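Local atomic coordinates of nucleoprotein (Rift valley fever virus, PDB entry 3OV9), a protein that encapsidates the viral genomic RNA, shielding it from nucleases, and forms ring-shaped hexamers needed to build the nucleocapsid, the template for transcription and replication. Residues N207-H211 / E212-E216; R215-L218 / K219-L223. One frame throughout, in Å; residues are numbered along the deposited sequence.

Contact 1 of 2, residues N207-H211 / E212-E216. With NA (sodium ion), chain E.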
ATOM      1  N   ASN A 207       7.839 -37.152  22.671  1.00 16.66           N
ATOM      2  CA  ASN A 207       7.938 -38.276  23.596  1.00 17.01           C
ATOM      3  C   ASN A 207       6.587 -38.930  23.907  1.00 16.82           C
ATOM      4  O   ASN A 207       6.481 -39.722  24.846  1.00 17.04           O
ATOM      5  CB  ASN A 207       8.656 -37.854  24.889  1.00 17.23           C
ATOM      6  CG  ASN A 207       7.858 -36.853  25.716  1.00 18.30           C
ATOM      7  OD1 ASN A 207       6.718 -36.517  25.392  1.00 19.81           O
ATOM      8  ND2 ASN A 207       8.462 -36.372  26.798  1.00 20.32           N
ATOM      9  N   PHE A 208       5.563 -38.601  23.117  1.00 16.56           N
ATOM     10  CA  PHE A 208       4.220 -39.120  23.358  1.00 16.15           C
ATOM     11  C   PHE A 208       3.827 -40.245  22.400  1.00 16.16           C
ATOM     12  O   PHE A 208       3.730 -40.035  21.184  1.00 16.01           O
ATOM     13  CB  PHE A 208       3.175 -38.003  23.327  1.00 16.19           C
ATOM     14  CG  PHE A 208       1.834 -38.433  23.827  1.00 16.11           C
ATOM     15  CD1 PHE A 208       1.625 -38.655  25.187  1.00 16.22           C
ATOM     16  CD2 PHE A 208       0.784 -38.638  22.943  1.00 16.13           C
ATOM     17  CE1 PHE A 208       0.384 -39.064  25.661  1.00 16.95           C
ATOM     18  CE2 PHE A 208      -0.462 -39.044  23.406  1.00 16.41           C
ATOM     19  CZ  PHE A 208      -0.662 -39.259  24.767  1.00 16.67           C
ATOM     20  N   ILE A 209       3.564 -41.417  22.984  1.00 15.94           N
ATOM     21  CA  ILE A 209       3.377 -42.695  22.277  1.00 16.08           C
ATOM     22  C   ILE A 209       4.734 -43.235  21.810  1.00 16.12           C
ATOM     23  O   ILE A 209       5.422 -42.604  21.002  1.00 15.99           O
ATOM     24  CB  ILE A 209       2.334 -42.633  21.098  1.00 16.04           C
ATOM     25  CG1 ILE A 209       0.996 -42.008  21.542  1.00 16.63           C
ATOM     26  CG2 ILE A 209       2.125 -44.015  20.474  1.00 16.14           C
ATOM     27  CD1 ILE A 209       0.235 -42.761  22.629  1.00 17.49           C
ATOM     28  N   SER A 210       5.118 -44.393  22.348  1.00 16.24           N
ATOM     29  CA  SER A 210       6.411 -45.020  22.050  1.00 16.25           C
ATOM     30  C   SER A 210       6.625 -45.255  20.554  1.00 16.37           C
ATOM     31  O   SER A 210       5.658 -45.381  19.794  1.00 16.11           O
ATOM     32  CB  SER A 210       6.555 -46.341  22.813  1.00 16.51           C
ATOM     33  OG  SER A 210       5.688 -47.333  22.292  1.00 16.80           O
ATOM     34  N   HIS A 211       7.890 -45.308  20.140  1.00 16.26           N
ATOM     35  CA  HIS A 211       8.241 -45.603  18.749  1.00 16.27           C
ATOM     36  C   HIS A 211       7.564 -46.884  18.268  1.00 16.27           C
ATOM     37  O   HIS A 211       7.051 -46.944  17.153  1.00 15.76           O
ATOM     38  CB  HIS A 211       9.759 -45.723  18.575  1.00 16.45           C
ATOM     39  CG  HIS A 211      10.503 -44.447  18.818  1.00 16.88           C
ATOM     40  ND1 HIS A 211      11.872 -44.405  18.979  1.00 17.94           N
ATOM     41  CD2 HIS A 211      10.072 -43.170  18.939  1.00 18.15           C
ATOM     42  CE1 HIS A 211      12.252 -43.156  19.179  1.00 18.43           C
ATOM     43  NE2 HIS A 211      11.178 -42.386  19.163  1.00 18.18           N
ATOM     44  N   GLU A 212       7.555 -47.893  19.136  1.00 16.45           N
ATOM     45  CA  GLU A 212       6.988 -49.198  18.823  1.00 16.65           C
ATOM     46  C   GLU A 212       5.467 -49.156  18.644  1.00 16.70           C
ATOM     47  O   GLU A 212       4.939 -49.771  17.715  1.00 17.00           O
ATOM     48  CB  GLU A 212       7.379 -50.221  19.896  1.00 16.70           C
ATOM     49  CG  GLU A 212       8.874 -50.572  19.919  1.00 17.09           C
ATOM     50  CD  GLU A 212       9.732 -49.618  20.758  1.00 16.94           C
ATOM     51  OE1 GLU A 212      10.961 -49.845  20.823  1.00 17.32           O
ATOM     52  OE2 GLU A 212       9.197 -48.657  21.357  1.00 16.12           O
ATOM     53  N   LYS A 213       4.772 -48.433  19.523  1.00 16.90           N
ATOM     54  CA  LYS A 213       3.318 -48.277  19.408  1.00 17.04           C
ATOM     55  C   LYS A 213       2.944 -47.442  18.181  1.00 16.75           C
ATOM     56  O   LYS A 213       1.931 -47.713  17.530  1.00 16.44           O
ATOM     57  CB  LYS A 213       2.712 -47.662  20.674  1.00 17.31           C
ATOM     58  CG  LYS A 213       2.612 -48.608  21.873  1.00 19.12           C
ATOM     59  CD  LYS A 213       1.919 -47.941  23.070  1.00 22.00           C
ATOM     60  CE  LYS A 213       2.822 -46.929  23.785  1.00 23.79           C
ATOM     61  NZ  LYS A 213       2.167 -46.341  24.987  1.00 25.54           N
ATOM     62  N   ARG A 214       3.762 -46.436  17.871  1.00 16.54           N
ATOM     63  CA  ARG A 214       3.568 -45.635  16.657  1.00 16.43           C
ATOM     64  C   ARG A 214       3.661 -46.509  15.408  1.00 16.52           C
ATOM     65  O   ARG A 214       2.780 -46.457  14.544  1.00 16.37           O
ATOM     66  CB  ARG A 214       4.576 -44.484  16.581  1.00 16.37           C
ATOM     67  CG  ARG A 214       4.246 -43.289  17.458  1.00 15.85           C
ATOM     68  CD  ARG A 214       5.445 -42.368  17.564  1.00 15.70           C
ATOM     69  NE  ARG A 214       5.192 -41.213  18.419  1.00 15.21           N
ATOM     70  CZ  ARG A 214       5.231 -39.946  18.012  1.00 14.12           C
ATOM     71  NH1 ARG A 214       5.515 -39.650  16.749  1.00 13.14           N
ATOM     72  NH2 ARG A 214       4.987 -38.971  18.875  1.00 13.51           N
ATOM     73  N   ARG A 215       4.711 -47.326  15.317  1.00 16.42           N
ATOM     74  CA  ARG A 215       4.857 -48.229  14.174  1.00 16.68           C
ATOM     75  C   ARG A 215       3.713 -49.242  14.095  1.00 16.68           C
ATOM     76  O   ARG A 215       3.295 -49.619  12.994  1.00 16.77           O
ATOM     77  CB  ARG A 215       6.214 -48.941  14.172  1.00 16.81           C
ATOM     78  CG  ARG A 215       6.608 -49.442  12.778  1.00 17.19           C
ATOM     79  CD  ARG A 215       7.917 -50.210  12.778  1.00 17.80           C
ATOM     80  NE  ARG A 215       9.059 -49.351  13.074  1.00 18.68           N
ATOM     81  CZ  ARG A 215      10.329 -49.688  12.861  1.00 19.39           C
ATOM     82  NH1 ARG A 215      10.632 -50.869  12.335  1.00 19.73           N
ATOM     83  NH2 ARG A 215      11.296 -48.836  13.165  1.00 19.14           N
ATOM     84  N   GLU A 216       3.215 -49.671  15.258  1.00 16.78           N
ATOM     85  CA  GLU A 216       2.077 -50.583  15.320  0.50 16.84           C
ATOM     86  C   GLU A 216       0.830 -49.960  14.695  1.00 16.71           C
ATOM     87  O   GLU A 216       0.072 -50.645  14.001  1.00 16.48           O
ATOM     88  CB  GLU A 216       1.788 -51.017  16.759  0.50 17.32           C
ATOM     89  CG  GLU A 216       2.628 -52.188  17.238  0.50 18.14           C
ATOM     90  CD  GLU A 216       2.031 -52.869  18.453  0.50 19.44           C
ATOM     91  OE1 GLU A 216       1.025 -52.359  18.989  0.50 19.94           O
ATOM     92  OE2 GLU A 216       2.564 -53.919  18.870  0.50 20.76           O
TER
HETATM   93 NA    NA E 247       7.938 -41.350  21.382  1.00 31.60          NA
HETATM   94  O   HOH W   1       9.231 -41.934  23.459  1.00 54.04           O

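Contact 2 of 2, residues R215-L218 / K219-L223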
ATOM      1  N   ARG A 215       4.711 -47.326  15.317  1.00 16.42           N
ATOM      2  CA  ARG A 215       4.857 -48.229  14.174  1.00 16.68           C
ATOM      3  C   ARG A 215       3.713 -49.242  14.095  1.00 16.68           C
ATOM      4  O   ARG A 215       3.295 -49.619  12.994  1.00 16.77           O
ATOM      5  CB  ARG A 215       6.214 -48.941  14.172  1.00 16.81           C
ATOM      6  CG  ARG A 215       6.608 -49.442  12.778  1.00 17.19           C
ATOM      7  CD  ARG A 215       7.917 -50.210  12.778  1.00 17.80           C
ATOM      8  NE  ARG A 215       9.059 -49.351  13.074  1.00 18.68           N
ATOM      9  CZ  ARG A 215      10.329 -49.688  12.861  1.00 19.39           C
ATOM     10  NH1 ARG A 215      10.632 -50.869  12.335  1.00 19.73           N
ATOM     11  NH2 ARG A 215      11.296 -48.836  13.165  1.00 19.14           N
ATOM     12  N   GLU A 216       3.215 -49.671  15.258  1.00 16.78           N
ATOM     13  CA  GLU A 216       2.077 -50.583  15.320  0.50 16.84           C
ATOM     14  C   GLU A 216       0.830 -49.960  14.695  1.00 16.71           C
ATOM     15  O   GLU A 216       0.072 -50.645  14.001  1.00 16.48           O
ATOM     16  CB  GLU A 216       1.788 -51.017  16.759  0.50 17.32           C
ATOM     17  CG  GLU A 216       2.628 -52.188  17.238  0.50 18.14           C
ATOM     18  CD  GLU A 216       2.031 -52.869  18.453  0.50 19.44           C
ATOM     19  OE1 GLU A 216       1.025 -52.359  18.989  0.50 19.94           O
ATOM     20  OE2 GLU A 216       2.564 -53.919  18.870  0.50 20.76           O
ATOM     21  N   PHE A 217       0.627 -48.666  14.933  1.00 16.30           N
ATOM     22  CA  PHE A 217      -0.490 -47.946  14.320  1.00 16.08           C
ATOM     23  C   PHE A 217      -0.299 -47.859  12.810  1.00 15.92           C
ATOM     24  O   PHE A 217      -1.234 -48.114  12.050  1.00 15.70           O
ATOM     25  CB  PHE A 217      -0.654 -46.544  14.918  1.00 15.95           C
ATOM     26  CG  PHE A 217      -1.357 -46.519  16.250  1.00 16.35           C
ATOM     27  CD1 PHE A 217      -2.650 -47.020  16.387  1.00 17.23           C
ATOM     28  CD2 PHE A 217      -0.737 -45.962  17.364  1.00 17.18           C
ATOM     29  CE1 PHE A 217      -3.305 -46.983  17.616  1.00 17.68           C
ATOM     30  CE2 PHE A 217      -1.381 -45.921  18.596  1.00 17.07           C
ATOM     31  CZ  PHE A 217      -2.670 -46.434  18.723  1.00 17.67           C
ATOM     32  N   LEU A 218       0.918 -47.518  12.382  1.00 15.77           N
ATOM     33  CA  LEU A 218       1.247 -47.441  10.952  1.00 15.91           C
ATOM     34  C   LEU A 218       0.976 -48.763  10.238  1.00 16.07           C
ATOM     35  O   LEU A 218       0.468 -48.778   9.114  1.00 15.76           O
ATOM     36  CB  LEU A 218       2.702 -47.008  10.734  1.00 15.73           C
ATOM     37  CG  LEU A 218       3.114 -45.579  11.111  1.00 15.52           C
ATOM     38  CD1 LEU A 218       4.576 -45.343  10.775  1.00 15.59           C
ATOM     39  CD2 LEU A 218       2.231 -44.534  10.416  1.00 14.82           C
ATOM     40  N   LYS A 219       1.315 -49.866  10.904  1.00 16.36           N
ATOM     41  CA  LYS A 219       1.065 -51.203  10.381  1.00 16.99           C
ATOM     42  C   LYS A 219      -0.434 -51.496  10.327  1.00 16.85           C
ATOM     43  O   LYS A 219      -0.941 -51.986   9.310  1.00 17.20           O
ATOM     44  CB  LYS A 219       1.787 -52.254  11.232  1.00 17.18           C
ATOM     45  CG  LYS A 219       1.967 -53.590  10.532  1.00 19.44           C
ATOM     46  CD  LYS A 219       2.179 -54.725  11.524  1.00 22.11           C
ATOM     47  CE  LYS A 219       2.447 -56.045  10.810  1.00 23.67           C
ATOM     48  NZ  LYS A 219       1.370 -56.403   9.841  1.00 25.54           N
ATOM     49  N   ALA A 220      -1.134 -51.188  11.418  1.00 16.85           N
ATOM     50  CA  ALA A 220      -2.583 -51.376  11.500  1.00 16.83           C
ATOM     51  C   ALA A 220      -3.324 -50.549  10.452  1.00 16.84           C
ATOM     52  O   ALA A 220      -4.330 -51.007   9.908  1.00 17.06           O
ATOM     53  CB  ALA A 220      -3.097 -51.052  12.894  1.00 16.71           C
ATOM     54  N   PHE A 221      -2.819 -49.347  10.171  1.00 16.80           N
ATOM     55  CA  PHE A 221      -3.418 -48.460   9.164  1.00 16.69           C
ATOM     56  C   PHE A 221      -3.105 -48.901   7.732  1.00 16.99           C
ATOM     57  O   PHE A 221      -3.617 -48.316   6.777  1.00 16.99           O
ATOM     58  CB  PHE A 221      -2.958 -47.001   9.343  1.00 16.48           C
ATOM     59  CG  PHE A 221      -3.339 -46.372  10.664  1.00 16.13           C
ATOM     60  CD1 PHE A 221      -4.278 -46.957  11.514  1.00 15.84           C
ATOM     61  CD2 PHE A 221      -2.775 -45.153  11.037  1.00 15.97           C
ATOM     62  CE1 PHE A 221      -4.620 -46.353  12.726  1.00 15.57           C
ATOM     63  CE2 PHE A 221      -3.113 -44.540  12.245  1.00 15.17           C
ATOM     64  CZ  PHE A 221      -4.039 -45.142  13.088  1.00 15.01           C
ATOM     65  N   GLY A 222      -2.253 -49.916   7.585  1.00 17.10           N
ATOM     66  CA  GLY A 222      -1.856 -50.423   6.271  1.00 17.12           C
ATOM     67  C   GLY A 222      -0.865 -49.544   5.529  1.00 17.31           C
ATOM     68  O   GLY A 222      -0.724 -49.650   4.309  1.00 17.53           O
ATOM     69  N   LEU A 223      -0.169 -48.682   6.268  1.00 17.37           N
ATOM     70  CA  LEU A 223       0.779 -47.735   5.684  1.00 17.65           C
ATOM     71  C   LEU A 223       2.184 -48.316   5.546  1.00 18.09           C
ATOM     72  O   LEU A 223       2.960 -47.883   4.692  1.00 17.87           O
ATOM     73  CB  LEU A 223       0.809 -46.442   6.503  1.00 17.36           C
ATOM     74  CG  LEU A 223      -0.515 -45.683   6.582  1.00 16.97           C
ATOM     75  CD1 LEU A 223      -0.463 -44.608   7.649  1.00 16.38           C
ATOM     76  CD2 LEU A 223      -0.859 -45.079   5.228  1.00 16.63           C
TER

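Contact 1 of 2, residues N207-H211 / E212-E216
S210 O and H211 O take the backbone N-H groups of R214 and R215 as the loop 207-210 turns into helix 211-220, opening its first turn. S210 is the N-cap: its OG accepts from K213 N at 3.1 Å. With chi1 at 70°, OG lies between the backbone N and the carbonyl carbon, within reach of that N-H. The K213 chain, bent at chi3, folds back over the cap and brings its CE to 3.3 Å from S210 OG. I209 lies across K213 at about a right angle, its CG2 3.7 Å from K213 CB.

R214 also turns back to the loop, past the cap. Its chain is extended from CG to NE and lays the guanidinium edge against two successive carbonyls. NH2 donates to F208 O at 2.8 Å, with an N-H...O angle of 153°. NE donates to I209 O at 2.9 Å, close to the guanidinium plane, and adds a weak second bond to F208 O. NH1 bonds V153 O and A203 O, joining helix 211-220 to the end of helix 189-204 and to the chain at V153.

I209 O also binds the sodium ion, at 2.8 Å; S206 O and a water are further ligands. H211 stands nearby, its CD2 3.7 Å from the ion. I209 N donates to Q5 OE1 of a second subunit, whose N-terminal region is essential for oligomerization. The I209 carbonyl thus serves both a metal and an arginine, two positive partners that would be expected to polarise it, while the several carbonyls around R214 probably compensate its buried charge.

Contact 2 of 2, residues R215-L218 / K219-L223
F217 and F221, one helical turn apart, lie side by side and point the same way, with F221 CZ 4.0 Å from F217 CD1. The ring planes meet obliquely at 34° with centroids 5.9 Å apart. F221 CG sits anti to its carbonyl carbon, and a small chi2 of -14° turns one face of the ring onto the preceding turn. F217 O lies over that face, 3.1 Å above the plane and offset toward the rim. The same oxygen accepts from F221 N at 2.8 Å, so backbone and ring of F221 both close on one carbonyl.

Next along the helix, L218 meets L223 at about a right angle, and their side chains touch at the branch ends, L218 CD2 to L223 CD1 at 3.9 Å. This contact depends on how the chain leaves the helix. G222 takes a positive phi of 75°, which suits glycine, and the backbone folds back in a Schellman motif: L223 N donates to L218 O at 2.9 Å and G222 N to K219 O at 3.0 Å. The reversal carries L223 back to the L218 carbonyl, its CB coming within 3.5 Å of L218 O.

Around this helix end, F221 stacks on the H143 ring and packs on C116 and Q117 of helix 112-122. L223 is buried against P141 and F149 of loops and pairs through its backbone with S231, just before helix 232-243, while F217 meets M152 of its own chain and R8 of a second subunit.

In the fold
Contacts 1 and 2 treat the two ends of helix 211-220, their centres 11 Å apart: the serine N-cap at one end, the Schellman turn at the other, with R215 and E216 common to both. R215 ties the middle of the helix to the loop at D154 by a salt bridge. The sodium ion belongs to contact 1, about 11 Å from the R215 side chain, and contact 2 lies away from the annotated sites. Contact 1 is also nearer the RNA-binding residues inferred by similarity, the F208 side chain lying about 6 Å from that of F33. R8 of a second subunit packs on F208, I209 and F217, so both contacts border the oligomer interface.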